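Local coordinates for Succinylglutamatedesuccinylase/aspartoacylase (Rhodobacter sphaeroides 2.4.1, PDB 3CDX), which is probably a metal-dependent hydrolase of the succinylglutamate desuccinylase/aspartoacylase family, acting on carbon-nitrogen bonds in linear amides, with a calcium ion in its metal site, at residues L57-V62 against P93-P98; D65-Q70 against Q101-L106; D110-N115 against F126-A131; S145-T150 against T198-V203; S154-P159 against G216-V221. All blocks are in the same frame, centred on the assembly; numbering follows the deposited sequence.

Interaction 1 of 5, residues L57-V62 against P93-P98; sequences LLTGGV and PAVNMP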
# COMPACT_ATOMS: atom_id res chain seq x y z
N LEU A 57 -9.42 -1.51 37.89
CA LEU A 57 -8.73 -1.13 36.66
C LEU A 57 -9.73 -1.07 35.52
O LEU A 57 -10.44 -2.05 35.26
CB LEU A 57 -7.57 -2.08 36.36
CG LEU A 57 -6.95 -2.09 34.95
CD1 LEU A 57 -6.17 -0.80 34.62
CD2 LEU A 57 -6.08 -3.34 34.78
N LEU A 58 -9.76 0.09 34.85
CA LEU A 58 -10.72 0.43 33.79
C LEU A 58 -9.95 0.67 32.50
O LEU A 58 -9.10 1.59 32.44
CB LEU A 58 -11.53 1.69 34.18
CG LEU A 58 -12.38 1.58 35.47
CD1 LEU A 58 -12.99 2.88 35.80
CD2 LEU A 58 -13.41 0.45 35.42
N THR A 59 -10.16 -0.19 31.51
CA THR A 59 -9.43 -0.04 30.25
C THR A 59 -10.40 0.18 29.11
O THR A 59 -11.49 -0.41 29.10
CB THR A 59 -8.48 -1.26 29.93
OG1 THR A 59 -9.21 -2.50 30.00
CG2 THR A 59 -7.31 -1.28 30.92
N GLY A 60 -10.02 1.04 28.17
CA GLY A 60 -10.76 1.25 26.94
C GLY A 60 -9.82 1.37 25.75
O GLY A 60 -8.61 1.55 25.92
N GLY A 61 -10.37 1.23 24.54
CA GLY A 61 -9.61 1.49 23.31
C GLY A 61 -8.52 0.47 23.06
O GLY A 61 -7.53 0.75 22.40
N VAL A 62 -8.71 -0.75 23.58
CA VAL A 62 -7.82 -1.86 23.25
C VAL A 62 -7.90 -2.10 21.74
O VAL A 62 -6.90 -2.44 21.11
CB VAL A 62 -8.18 -3.11 24.08
CG1 VAL A 62 -7.66 -4.42 23.44
CG2 VAL A 62 -7.62 -2.93 25.53
N PRO A 93 -8.09 4.97 29.26
CA PRO A 93 -9.23 5.02 28.34
C PRO A 93 -8.87 4.71 26.90
O PRO A 93 -9.75 4.41 26.11
CB PRO A 93 -9.66 6.48 28.40
CG PRO A 93 -8.39 7.22 28.71
CD PRO A 93 -7.68 6.33 29.69
N ALA A 94 -7.60 4.79 26.56
CA ALA A 94 -7.20 4.74 25.16
C ALA A 94 -5.90 3.96 25.01
O ALA A 94 -4.86 4.53 24.81
CB ALA A 94 -7.07 6.17 24.62
N VAL A 95 -5.99 2.63 25.14
CA VAL A 95 -4.80 1.81 25.29
C VAL A 95 -4.00 1.74 23.95
O VAL A 95 -2.80 2.00 23.94
CB VAL A 95 -5.19 0.38 25.72
CG1 VAL A 95 -3.97 -0.59 25.62
CG2 VAL A 95 -5.72 0.38 27.16
N ASN A 96 -4.67 1.39 22.86
CA ASN A 96 -4.02 1.16 21.57
C ASN A 96 -4.04 2.43 20.75
O ASN A 96 -4.78 2.55 19.75
CB ASN A 96 -4.78 0.02 20.87
CG ASN A 96 -4.00 -0.64 19.74
OD1 ASN A 96 -2.93 -0.16 19.33
ND2 ASN A 96 -4.55 -1.74 19.21
N MET A 97 -3.26 3.41 21.19
CA MET A 97 -3.26 4.74 20.57
C MET A 97 -3.08 4.77 19.05
O MET A 97 -3.83 5.47 18.35
CB MET A 97 -2.24 5.66 21.23
CG MET A 97 -2.83 6.42 22.46
SD MET A 97 -4.31 7.44 22.09
CE MET A 97 -3.89 8.42 20.73
N PRO A 98 -2.11 3.99 18.50
CA PRO A 98 -2.02 4.03 17.02
C PRO A 98 -3.28 3.55 16.29
O PRO A 98 -3.64 4.10 15.23
CB PRO A 98 -0.81 3.12 16.71
CG PRO A 98 0.01 3.07 18.06
CD PRO A 98 -1.07 3.13 19.12

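Interaction 2 of 5, residues D65-Q70 against Q101-L106; sequences DEYEGQ and QSDTRL. With CA (calcium ion), chain G.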
# COMPACT_ATOMS: atom_id res chain seq x y z
N ASP A 65 -11.23 1.22 17.16
CA ASP A 65 -12.57 1.57 16.66
C ASP A 65 -13.71 1.26 17.65
O ASP A 65 -14.87 1.22 17.29
CB ASP A 65 -12.85 0.88 15.30
CG ASP A 65 -12.80 -0.65 15.38
OD1 ASP A 65 -12.30 -1.24 16.36
OD2 ASP A 65 -13.25 -1.28 14.41
N GLU A 66 -13.37 1.00 18.90
CA GLU A 66 -14.40 0.71 19.89
C GLU A 66 -14.41 1.87 20.86
O GLU A 66 -13.56 1.94 21.71
CB GLU A 66 -14.12 -0.62 20.54
CG GLU A 66 -14.18 -1.70 19.52
CD GLU A 66 -13.76 -3.04 20.03
OE1 GLU A 66 -13.61 -3.20 21.27
OE2 GLU A 66 -13.56 -3.92 19.15
N TYR A 67 -15.40 2.77 20.67
CA TYR A 67 -15.40 4.14 21.22
C TYR A 67 -15.93 4.32 22.63
O TYR A 67 -15.47 5.21 23.37
CB TYR A 67 -16.22 5.07 20.32
CG TYR A 67 -15.88 4.94 18.85
CD1 TYR A 67 -14.57 5.18 18.38
CD2 TYR A 67 -16.88 4.60 17.94
CE1 TYR A 67 -14.28 5.05 17.01
CE2 TYR A 67 -16.60 4.44 16.58
CZ TYR A 67 -15.32 4.68 16.11
OH TYR A 67 -15.12 4.49 14.75
N GLU A 68 -16.91 3.48 23.01
CA GLU A 68 -17.67 3.77 24.24
C GLU A 68 -16.81 3.76 25.51
O GLU A 68 -16.95 4.63 26.38
CB GLU A 68 -18.91 2.85 24.33
CG GLU A 68 -20.05 3.32 23.43
CD GLU A 68 -19.81 3.13 21.92
OE1 GLU A 68 -18.72 2.71 21.45
OE2 GLU A 68 -20.75 3.45 21.17
N GLY A 69 -15.86 2.80 25.59
CA GLY A 69 -14.88 2.81 26.70
C GLY A 69 -13.95 4.02 26.69
O GLY A 69 -13.60 4.56 27.74
N GLN A 70 -13.53 4.45 25.50
CA GLN A 70 -12.65 5.63 25.40
C GLN A 70 -13.35 6.89 25.97
O GLN A 70 -12.71 7.67 26.65
CB GLN A 70 -12.26 5.91 23.94
CG GLN A 70 -11.48 4.75 23.24
CD GLN A 70 -11.19 5.10 21.80
OE1 GLN A 70 -10.84 6.25 21.50
NE2 GLN A 70 -11.39 4.12 20.87
N GLN A 101 -5.92 6.24 16.45
CA GLN A 101 -5.66 7.28 15.45
C GLN A 101 -6.14 6.85 14.09
O GLN A 101 -6.77 7.65 13.38
CB GLN A 101 -4.17 7.66 15.44
CG GLN A 101 -3.84 8.38 16.75
CD GLN A 101 -2.38 8.76 16.93
OE1 GLN A 101 -2.08 9.92 17.22
NE2 GLN A 101 -1.47 7.77 16.82
N SER A 102 -5.89 5.59 13.73
CA SER A 102 -6.34 5.07 12.43
C SER A 102 -7.82 4.63 12.44
O SER A 102 -8.41 4.26 11.38
CB SER A 102 -5.44 3.94 11.97
OG SER A 102 -5.57 2.88 12.87
N ASP A 103 -8.45 4.67 13.61
CA ASP A 103 -9.84 4.21 13.74
C ASP A 103 -10.00 2.77 13.28
O ASP A 103 -10.95 2.42 12.59
CB ASP A 103 -10.86 5.16 13.04
CG ASP A 103 -12.34 4.88 13.44
OD1 ASP A 103 -12.58 4.12 14.40
OD2 ASP A 103 -13.27 5.45 12.83
N THR A 104 -9.06 1.91 13.67
CA THR A 104 -9.14 0.52 13.24
C THR A 104 -9.05 -0.44 14.41
O THR A 104 -8.56 -0.09 15.47
CB THR A 104 -8.02 0.14 12.17
OG1 THR A 104 -6.74 0.42 12.72
CG2 THR A 104 -8.18 0.96 10.90
N ARG A 105 -9.52 -1.67 14.18
CA ARG A 105 -9.36 -2.79 15.11
C ARG A 105 -7.90 -3.22 15.18
O ARG A 105 -7.36 -3.36 16.30
CB ARG A 105 -10.20 -3.97 14.65
CG ARG A 105 -10.27 -5.08 15.68
CD ARG A 105 -11.08 -6.24 15.11
NE ARG A 105 -11.05 -7.40 16.00
CZ ARG A 105 -11.89 -7.59 17.01
NH1 ARG A 105 -12.83 -6.68 17.28
NH2 ARG A 105 -11.78 -8.66 17.76
N LEU A 106 -7.27 -3.45 14.01
CA LEU A 106 -5.89 -3.92 13.89
C LEU A 106 -4.95 -2.74 13.95
O LEU A 106 -5.34 -1.61 13.59
CB LEU A 106 -5.64 -4.65 12.54
CG LEU A 106 -6.62 -5.78 12.14
CD1 LEU A 106 -6.08 -6.62 10.97
CD2 LEU A 106 -6.96 -6.64 13.31
CA CA G . -12.95 -5.34 21.00
O HOH W 1 -13.13 -3.77 16.60
O HOH W 2 -11.66 -1.72 12.23

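Interaction 3 of 5, residues D110-N115 against F126-A131; sequences DGRDIN and FSQMLA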
# COMPACT_ATOMS: atom_id res chain seq x y z
N ASP A 110 1.98 -2.67 13.23
CA ASP A 110 2.43 -4.05 12.98
C ASP A 110 1.33 -4.97 12.44
O ASP A 110 1.52 -6.21 12.28
CB ASP A 110 3.09 -4.63 14.23
CG ASP A 110 2.17 -4.65 15.46
OD1 ASP A 110 0.95 -4.38 15.33
OD2 ASP A 110 2.67 -4.99 16.55
N GLY A 111 0.17 -4.38 12.17
CA GLY A 111 -0.96 -5.08 11.60
C GLY A 111 -1.58 -6.11 12.51
O GLY A 111 -2.42 -6.92 12.06
N ARG A 112 -1.16 -6.13 13.77
CA ARG A 112 -1.71 -7.10 14.71
C ARG A 112 -3.06 -6.70 15.34
O ARG A 112 -3.34 -5.53 15.62
CB ARG A 112 -0.71 -7.46 15.83
CG ARG A 112 0.62 -8.18 15.35
CD ARG A 112 0.41 -9.52 14.60
NE ARG A 112 -0.08 -10.62 15.46
CZ ARG A 112 0.68 -11.38 16.28
NH1 ARG A 112 0.12 -12.35 16.99
NH2 ARG A 112 2.00 -11.17 16.39
N ASP A 113 -3.86 -7.72 15.62
CA ASP A 113 -4.98 -7.55 16.53
C ASP A 113 -4.37 -7.73 17.91
O ASP A 113 -4.00 -8.83 18.29
CB ASP A 113 -6.03 -8.62 16.29
CG ASP A 113 -7.29 -8.39 17.13
OD1 ASP A 113 -7.18 -7.84 18.25
OD2 ASP A 113 -8.38 -8.77 16.63
N ILE A 114 -4.23 -6.65 18.67
CA ILE A 114 -3.55 -6.72 19.94
C ILE A 114 -4.19 -7.74 20.88
O ILE A 114 -3.50 -8.31 21.73
CB ILE A 114 -3.44 -5.34 20.62
CG1 ILE A 114 -2.51 -5.35 21.85
CG2 ILE A 114 -4.84 -4.82 20.98
CD1 ILE A 114 -2.10 -3.90 22.35
N ASN A 115 -5.50 -7.96 20.72
CA ASN A 115 -6.23 -8.88 21.56
C ASN A 115 -6.14 -10.32 21.08
O ASN A 115 -6.91 -11.18 21.50
CB ASN A 115 -7.70 -8.46 21.66
CG ASN A 115 -8.21 -8.42 23.10
OD1 ASN A 115 -7.43 -8.39 24.06
ND2 ASN A 115 -9.55 -8.37 23.25
N PHE A 126 5.26 -3.71 18.20
CA PHE A 126 4.64 -2.71 19.05
C PHE A 126 3.46 -3.29 19.85
O PHE A 126 3.38 -3.10 21.06
CB PHE A 126 4.16 -1.51 18.24
CG PHE A 126 3.58 -0.41 19.11
CD1 PHE A 126 4.39 0.56 19.66
CD2 PHE A 126 2.22 -0.42 19.43
CE1 PHE A 126 3.86 1.53 20.49
CE2 PHE A 126 1.68 0.54 20.26
CZ PHE A 126 2.50 1.52 20.79
N SER A 127 2.57 -4.00 19.16
CA SER A 127 1.33 -4.48 19.78
C SER A 127 1.66 -5.54 20.84
O SER A 127 1.03 -5.55 21.88
CB SER A 127 0.38 -5.07 18.71
OG SER A 127 -0.00 -4.08 17.78
N GLN A 128 2.65 -6.38 20.55
CA GLN A 128 3.14 -7.39 21.49
C GLN A 128 3.77 -6.77 22.73
O GLN A 128 3.59 -7.28 23.85
CB GLN A 128 4.14 -8.35 20.81
CG GLN A 128 3.62 -9.18 19.62
CD GLN A 128 4.70 -10.08 19.02
OE1 GLN A 128 5.76 -9.61 18.60
NE2 GLN A 128 4.44 -11.38 19.00
N MET A 129 4.53 -5.69 22.54
CA MET A 129 5.20 -4.99 23.65
C MET A 129 4.18 -4.23 24.53
O MET A 129 4.26 -4.18 25.78
CB MET A 129 6.26 -4.03 23.05
CG MET A 129 6.63 -2.82 23.91
SD MET A 129 7.72 -1.56 23.15
CE MET A 129 6.37 -0.42 22.63
N LEU A 130 3.19 -3.66 23.87
CA LEU A 130 2.09 -3.01 24.59
C LEU A 130 1.23 -4.05 25.34
O LEU A 130 0.84 -3.81 26.46
CB LEU A 130 1.24 -2.14 23.63
CG LEU A 130 0.04 -1.43 24.25
CD1 LEU A 130 0.52 -0.52 25.47
CD2 LEU A 130 -0.70 -0.62 23.17
N ALA A 131 0.94 -5.19 24.74
CA ALA A 131 0.18 -6.20 25.44
C ALA A 131 0.97 -6.65 26.69
O ALA A 131 0.39 -6.81 27.74
CB ALA A 131 -0.11 -7.38 24.54

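Interaction 4 of 5, residues S145-T150 against T198-V203; sequences SVDMHT and TFTSCV. With CA (calcium ion), chain G.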
# COMPACT_ATOMS: atom_id res chain seq x y z
N SER A 145 -11.08 -5.90 37.01
CA SER A 145 -10.92 -5.22 35.72
C SER A 145 -12.23 -5.18 34.95
O SER A 145 -12.96 -6.19 34.86
CB SER A 145 -9.82 -5.90 34.88
OG SER A 145 -10.04 -5.74 33.46
N VAL A 146 -12.52 -3.99 34.42
CA VAL A 146 -13.57 -3.80 33.41
C VAL A 146 -12.87 -3.36 32.10
O VAL A 146 -12.26 -2.30 32.01
CB VAL A 146 -14.68 -2.79 33.81
CG1 VAL A 146 -15.84 -2.83 32.79
CG2 VAL A 146 -15.22 -3.09 35.26
N ASP A 147 -12.90 -4.24 31.12
CA ASP A 147 -12.30 -3.96 29.82
C ASP A 147 -13.44 -3.63 28.86
O ASP A 147 -14.30 -4.48 28.55
CB ASP A 147 -11.39 -5.15 29.39
CG ASP A 147 -10.60 -4.88 28.11
OD1 ASP A 147 -10.26 -3.70 27.79
OD2 ASP A 147 -10.37 -5.87 27.39
N MET A 148 -13.49 -2.37 28.45
CA MET A 148 -14.63 -1.89 27.67
C MET A 148 -14.47 -2.01 26.12
O MET A 148 -13.59 -1.38 25.48
CB MET A 148 -14.93 -0.44 28.08
CG MET A 148 -15.22 -0.24 29.61
SD MET A 148 -15.79 1.39 30.17
CE MET A 148 -17.49 1.40 29.69
N HIS A 149 -15.36 -2.81 25.54
CA HIS A 149 -15.35 -3.10 24.13
C HIS A 149 -16.69 -2.77 23.49
O HIS A 149 -17.69 -2.50 24.19
CB HIS A 149 -15.01 -4.59 23.92
CG HIS A 149 -13.58 -4.92 24.24
ND1 HIS A 149 -12.60 -5.01 23.26
CD2 HIS A 149 -12.95 -5.14 25.42
CE1 HIS A 149 -11.44 -5.28 23.83
NE2 HIS A 149 -11.62 -5.38 25.13
N THR A 150 -16.70 -2.82 22.15
CA THR A 150 -17.90 -2.83 21.33
C THR A 150 -17.55 -3.72 20.14
O THR A 150 -16.42 -4.23 20.07
CB THR A 150 -18.28 -1.42 20.78
OG1 THR A 150 -17.35 -1.04 19.75
CG2 THR A 150 -18.29 -0.36 21.87
N THR A 198 -6.63 -12.95 24.55
CA THR A 198 -7.25 -11.66 24.81
C THR A 198 -6.72 -11.07 26.12
O THR A 198 -6.16 -11.78 26.97
CB THR A 198 -8.77 -11.76 24.94
OG1 THR A 198 -9.06 -12.57 26.08
CG2 THR A 198 -9.41 -12.35 23.66
N PHE A 199 -6.96 -9.78 26.31
CA PHE A 199 -6.67 -9.19 27.62
C PHE A 199 -7.48 -9.83 28.75
O PHE A 199 -6.96 -10.08 29.83
CB PHE A 199 -6.91 -7.70 27.61
CG PHE A 199 -6.61 -7.02 28.92
CD1 PHE A 199 -5.32 -7.02 29.45
CD2 PHE A 199 -7.63 -6.36 29.62
CE1 PHE A 199 -5.04 -6.35 30.66
CE2 PHE A 199 -7.37 -5.70 30.82
CZ PHE A 199 -6.08 -5.68 31.34
N THR A 200 -8.76 -10.09 28.51
CA THR A 200 -9.60 -10.71 29.56
C THR A 200 -9.03 -12.06 30.01
O THR A 200 -9.02 -12.36 31.20
CB THR A 200 -11.13 -10.78 29.18
OG1 THR A 200 -11.31 -11.52 27.96
CG2 THR A 200 -11.71 -9.39 28.96
N SER A 201 -8.49 -12.85 29.07
CA SER A 201 -7.92 -14.15 29.43
C SER A 201 -6.71 -13.99 30.35
O SER A 201 -6.43 -14.86 31.18
CB SER A 201 -7.59 -15.01 28.19
OG SER A 201 -6.46 -14.51 27.51
N CYS A 202 -6.01 -12.86 30.23
CA CYS A 202 -4.93 -12.50 31.15
C CYS A 202 -5.47 -12.21 32.54
O CYS A 202 -4.94 -12.72 33.52
CB CYS A 202 -4.17 -11.28 30.67
SG CYS A 202 -3.14 -11.63 29.30
N VAL A 203 -6.50 -11.38 32.62
CA VAL A 203 -7.15 -11.04 33.88
C VAL A 203 -7.61 -12.33 34.58
O VAL A 203 -7.40 -12.51 35.79
CB VAL A 203 -8.38 -10.10 33.68
CG1 VAL A 203 -9.04 -9.78 35.04
CG2 VAL A 203 -8.02 -8.78 32.88
CA CA G . -12.95 -5.34 21.00
O HOH W 3 -10.28 -8.55 26.01

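Interaction 5 of 5, residues S154-P159 against G216-V221; sequences SYDSTP and GGWGRV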
# COMPACT_ATOMS: atom_id res chain seq x y z
N SER A 154 -17.25 -4.52 12.93
CA SER A 154 -17.63 -5.91 12.64
C SER A 154 -19.15 -6.24 12.75
O SER A 154 -19.71 -7.01 11.95
CB SER A 154 -16.83 -6.87 13.55
OG SER A 154 -15.43 -6.80 13.29
N TYR A 155 -19.80 -5.65 13.74
CA TYR A 155 -21.17 -5.96 14.08
C TYR A 155 -21.75 -4.76 14.81
O TYR A 155 -21.05 -3.82 15.13
CB TYR A 155 -21.24 -7.12 15.10
CG TYR A 155 -20.65 -8.35 14.54
CD1 TYR A 155 -21.30 -9.00 13.50
CD2 TYR A 155 -19.45 -8.86 15.02
CE1 TYR A 155 -20.77 -10.12 12.92
CE2 TYR A 155 -18.90 -10.00 14.46
CZ TYR A 155 -19.57 -10.62 13.38
OH TYR A 155 -19.07 -11.75 12.77
N ASP A 156 -23.05 -4.82 15.06
CA ASP A 156 -23.57 -4.08 16.17
C ASP A 156 -23.74 -5.08 17.31
O ASP A 156 -23.78 -6.31 17.09
CB ASP A 156 -24.90 -3.40 15.85
CG ASP A 156 -25.18 -2.21 16.77
OD1 ASP A 156 -24.26 -1.81 17.53
OD2 ASP A 156 -26.32 -1.66 16.74
N SER A 157 -23.81 -4.56 18.52
CA SER A 157 -24.06 -5.40 19.66
C SER A 157 -25.06 -4.68 20.54
O SER A 157 -25.09 -3.44 20.60
CB SER A 157 -22.74 -5.70 20.39
OG SER A 157 -22.16 -4.51 20.90
N THR A 158 -25.95 -5.44 21.17
CA THR A 158 -26.86 -4.82 22.12
C THR A 158 -26.11 -4.53 23.42
O THR A 158 -25.31 -5.38 23.88
CB THR A 158 -28.16 -5.66 22.34
OG1 THR A 158 -29.07 -4.90 23.13
CG2 THR A 158 -27.89 -6.96 22.99
N PRO A 159 -26.27 -3.31 23.98
CA PRO A 159 -25.48 -3.00 25.19
C PRO A 159 -25.57 -4.05 26.32
O PRO A 159 -26.65 -4.37 26.84
CB PRO A 159 -25.98 -1.63 25.62
CG PRO A 159 -26.63 -1.01 24.28
CD PRO A 159 -27.12 -2.18 23.52
N GLY A 216 -21.96 -1.50 21.64
CA GLY A 216 -22.34 -0.96 20.34
C GLY A 216 -21.50 -1.48 19.20
O GLY A 216 -21.12 -2.67 19.16
N GLY A 217 -21.22 -0.60 18.24
CA GLY A 217 -20.60 -1.05 17.00
C GLY A 217 -21.09 -0.25 15.80
O GLY A 217 -21.32 0.94 15.93
N TRP A 218 -21.20 -0.91 14.65
CA TRP A 218 -21.62 -0.30 13.39
C TRP A 218 -20.74 0.92 12.97
O TRP A 218 -21.22 1.86 12.29
CB TRP A 218 -23.10 0.11 13.46
CG TRP A 218 -24.08 -0.98 13.04
CD1 TRP A 218 -23.78 -2.21 12.50
CD2 TRP A 218 -25.50 -0.89 13.08
NE1 TRP A 218 -24.95 -2.89 12.20
CE2 TRP A 218 -26.02 -2.10 12.55
CE3 TRP A 218 -26.40 0.10 13.52
CZ2 TRP A 218 -27.39 -2.35 12.43
CZ3 TRP A 218 -27.77 -0.15 13.40
CH2 TRP A 218 -28.25 -1.36 12.86
N GLY A 219 -19.48 0.92 13.41
CA GLY A 219 -18.54 1.99 13.06
C GLY A 219 -18.84 3.33 13.73
O GLY A 219 -18.11 4.30 13.51
N ARG A 220 -19.91 3.36 14.56
CA ARG A 220 -20.46 4.59 15.09
C ARG A 220 -20.44 4.65 16.62
O ARG A 220 -20.08 3.66 17.29
CB ARG A 220 -21.90 4.80 14.55
CG ARG A 220 -22.94 3.66 14.83
CD ARG A 220 -23.54 3.75 16.23
NE ARG A 220 -24.84 3.05 16.41
CZ ARG A 220 -24.98 1.79 16.85
NH1 ARG A 220 -23.89 1.01 17.13
NH2 ARG A 220 -26.19 1.28 16.96
N VAL A 221 -20.86 5.81 17.17
CA VAL A 221 -20.97 6.01 18.60
C VAL A 221 -22.44 5.78 19.01
O VAL A 221 -23.37 6.42 18.47
CB VAL A 221 -20.51 7.42 19.04
CG1 VAL A 221 -20.77 7.64 20.55
CG2 VAL A 221 -19.02 7.64 18.78

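Interaction 1 of 5, residues L57-V62 against P93-P98
Val95 lays its CG2 methyl against the carbonyl oxygen of Gly60, 3.4 Å from CG2 to O, and rests beside Val62, whose CG2 stands 4.1 Å from Val95 CB. The two valines lie side by side and point the same way. In Val95, CG2 is placed beside the backbone N (chi1 169° for CG1), which brings the methyl up against the same oxygen that this N binds: Val95 N donates to Gly60 O at 2.9 Å. One residue on, Asn96 N reaches Gly61 O at 3.0 Å. The side chain of Asn96 adds a third bond, ND2 to Val62 O at 3.1 Å, with the acceptor 9° out of the amide plane. Three consecutive carbonyls thus each receive one N-H from the facing loop. The approach leaves little room: a CB on Gly61 would lie 3.1 Å from Ala94 CA, and its positive phi of 69° by itself favours glycine. Around the pair, Leu130 of helix 126-138 touches Val95, and Asp147 holds the hydroxyl of Thr59. The bonds hold the turn that follows strand 55-60, just before His63, the first ligand of the HxxE metal motif known from M14-type zinc hydrolases.

Interaction 2 of 5, residues D65-Q70 against Q101-L106
Tyr67 and Asp103 are joined by a direct hydrogen bond: the phenol OH donates to Asp103 OD1 at 2.6 Å, on the syn lone pair of that oxygen. Gly219 O is a further partner of the hydroxyl. Ring and carboxylate planes are turned 50° apart, and OD1 meets the ring at its edge. Asp103 CG is anti to its own N (chi1 -166°), which carries the carboxylate across to the phenol. Asp65 O lies over the centre of one Tyr67 face, 3.6 Å above it.

Water carries much of the remaining polar contact. Water 2 donates to Asp65 OD2 at 2.7 Å and accepts from Arg105 N. Water 1 accepts from Arg105 NH1 at 3.0 Å and is also hydrogen-bonded to Asp65 OD1 and Glu66 OE2. Asp65 OD2 has a further partner in His153, and Arg105 NE forms a salt bridge with Asp113.

The metal is gripped by both oxygens of Glu66, OE1 at 2.3 Å and OE2 at 2.4 Å from the calcium ion; His63 and His149 complete its protein ligands. Arg105 NH1 comes within 3.4 Å of Glu66 OE2, the carboxylate and guanidinium planes 46° apart, so its charge probably polarises this ligand.

Asp103 closes helix 97-102 in a Schellman motif, while Tyr67 leads into helix 68-79. Beyond them, the third subunit adds Ser32 beside Arg105 NE, and Leu277 of the second subunit packs on Tyr67.

Interaction 3 of 5, residues D110-N115 against F126-A131
An Asx turn at Asp110 is clamped to the first turn of helix 126-138 through Ser127. Asp110 OD1 accepts from Arg112 N two residues on, at 3.2 Å, closing the turn from above the carboxylate plane. The same oxygen takes the Ser127 hydroxyl on its syn lone pair, OG to OD1 2.6 Å. Asp110 OD2 receives Ser127 N at 2.8 Å, a fairly straight bond (162° at the hydrogen) that arrives 32° out of the plane; OD2 also bonds the Thr125 hydroxyl. Asp110 CG sits between its backbone N and carbonyl carbon (chi1 58°), folding the carboxylate back over its own turn. With an alanine here both oxygens are gone, and the hydroxyls of Ser127 and Thr125 and the N-H groups of Ser127 and Arg112 would probably be left without these acceptors, freeing the loop to shift. Further along, Ile114 supplies the apolar part: its CD1 lies 3.7 Å from Leu130 CD2, crossing at a slant, and its CG1 is 4.1 Å from Ala131 CB. Phe126 and Met129 pack the helix on strand 21-30, while Asp113 bonds His63 and Ile114 touches Asn96 at the entry to helix 97-102.

Interaction 4 of 5, residues S145-T150 against T198-V203
Ser145 meets both Phe199 and Val203 where strand 144-148 passes helix 199-205, an alpha/beta packing of strand and helix in the core of the catalytic domain. The axes of the short segments 145-148 and 199-203 are 9.8 Å apart and run antiparallel at 175°. Ser145 OG lies 3.7 Å from Val203 CG2 and 3.8 Å from Phe199 CE2, while its CB also touches the valine methyls. Two residues on, Asp147 projects on the same side. Its CG is anti to the backbone N (chi1 -174°), and this sends the carboxylate to the rim of Phe199: OD2 is 3.6 Å from CD2, near the ring plane. Carboxylate and ring planes are 79° apart. No hydrogen bond joins the segments directly; a water bridges them, donating to Asp147 OD2 at 3.0 Å and accepting only weakly from Thr200 N. Asp147 is doubly committed, since OD1 binds the Thr59 hydroxyl and OD2 takes His149 NE2 at 2.6 Å, in the plane of the imidazole but well above that of the carboxylate. This second-shell bond, with the metal on ND1, is consistent with holding the imidazole in one rotation. At the far side of the His149 ring, ND1 coordinates the calcium ion at 2.3 Å.

Interaction 5 of 5, residues S154-P159 against G216-V221
Asp156 and Arg220 form an end-on, two-nitrogen salt bridge, each carboxylate oxygen satisfied by its own donor. Arg220 NH1 gives Asp156 OD1 a bond of 2.9 Å, and Arg220 NH2 reaches Asp156 OD2 at 3.0 Å, both from above the carboxylate plane. Asp156 CG lies opposite the backbone N (chi1 -158°), carrying the carboxylate to Arg220. Asp156 OD1 also takes a weak bond from Ser157 N, and Arg220 NH1 a weak one to Gly217 O. Ser157 OG donates to Gly216 O at 2.7 Å, in the carbonyl plane and on a lone pair. Tyr155 O is bound by Trp218 N at 3.0 Å. A CB on Gly217 would fall 2.1 Å from Tyr155 O, a clash.

Asp156 CB sits over Trp218, 3.5 Å from the centroid of the five-membered ring and 3° off its normal, a CH-pi contact, and Trp218 CE3 lies 3.6 Å above a face of the Arg220 guanidinium. Trp218 NE1 is satisfied by Ala322 O. A leucine in place of Asp156 would remove the carboxylate and is likely to leave Arg220 without this counter-charge and its head less firmly fixed.

The type I' turn Gly217-Arg220 lies between strand 209-214 and helix 223-239. Arg220 and Trp218 make cation-pi contacts with Trp218 and Arg220 of the second subunit, while strand 155-157 pairs antiparallel with strand 316-322.

Overall arrangement
From the N terminus, interaction 1 closes a 30-residue loop from the end of strand 55-60 to the start of helix 97-102. Interaction 2 spans an equal loop shifted along the chain, so the two cross and bring both ends of that helix against the HxxE region. In series, interaction 3 closes ten residues onto helix 126-138; it meets interaction 2 through the Arg105-Asp113 salt bridge and interaction 1 at Ile114. Interactions 4 and 5 then cross, closing 47 and 56 residues. Interaction 4 shares the calcium ion with interaction 2 and bonds interaction 1 between neighbouring strands; interaction 5, about 23 Å centre to centre from interaction 3, joins the loop after strand 209-214 to strand 155-157, which pairs with strand 316-322.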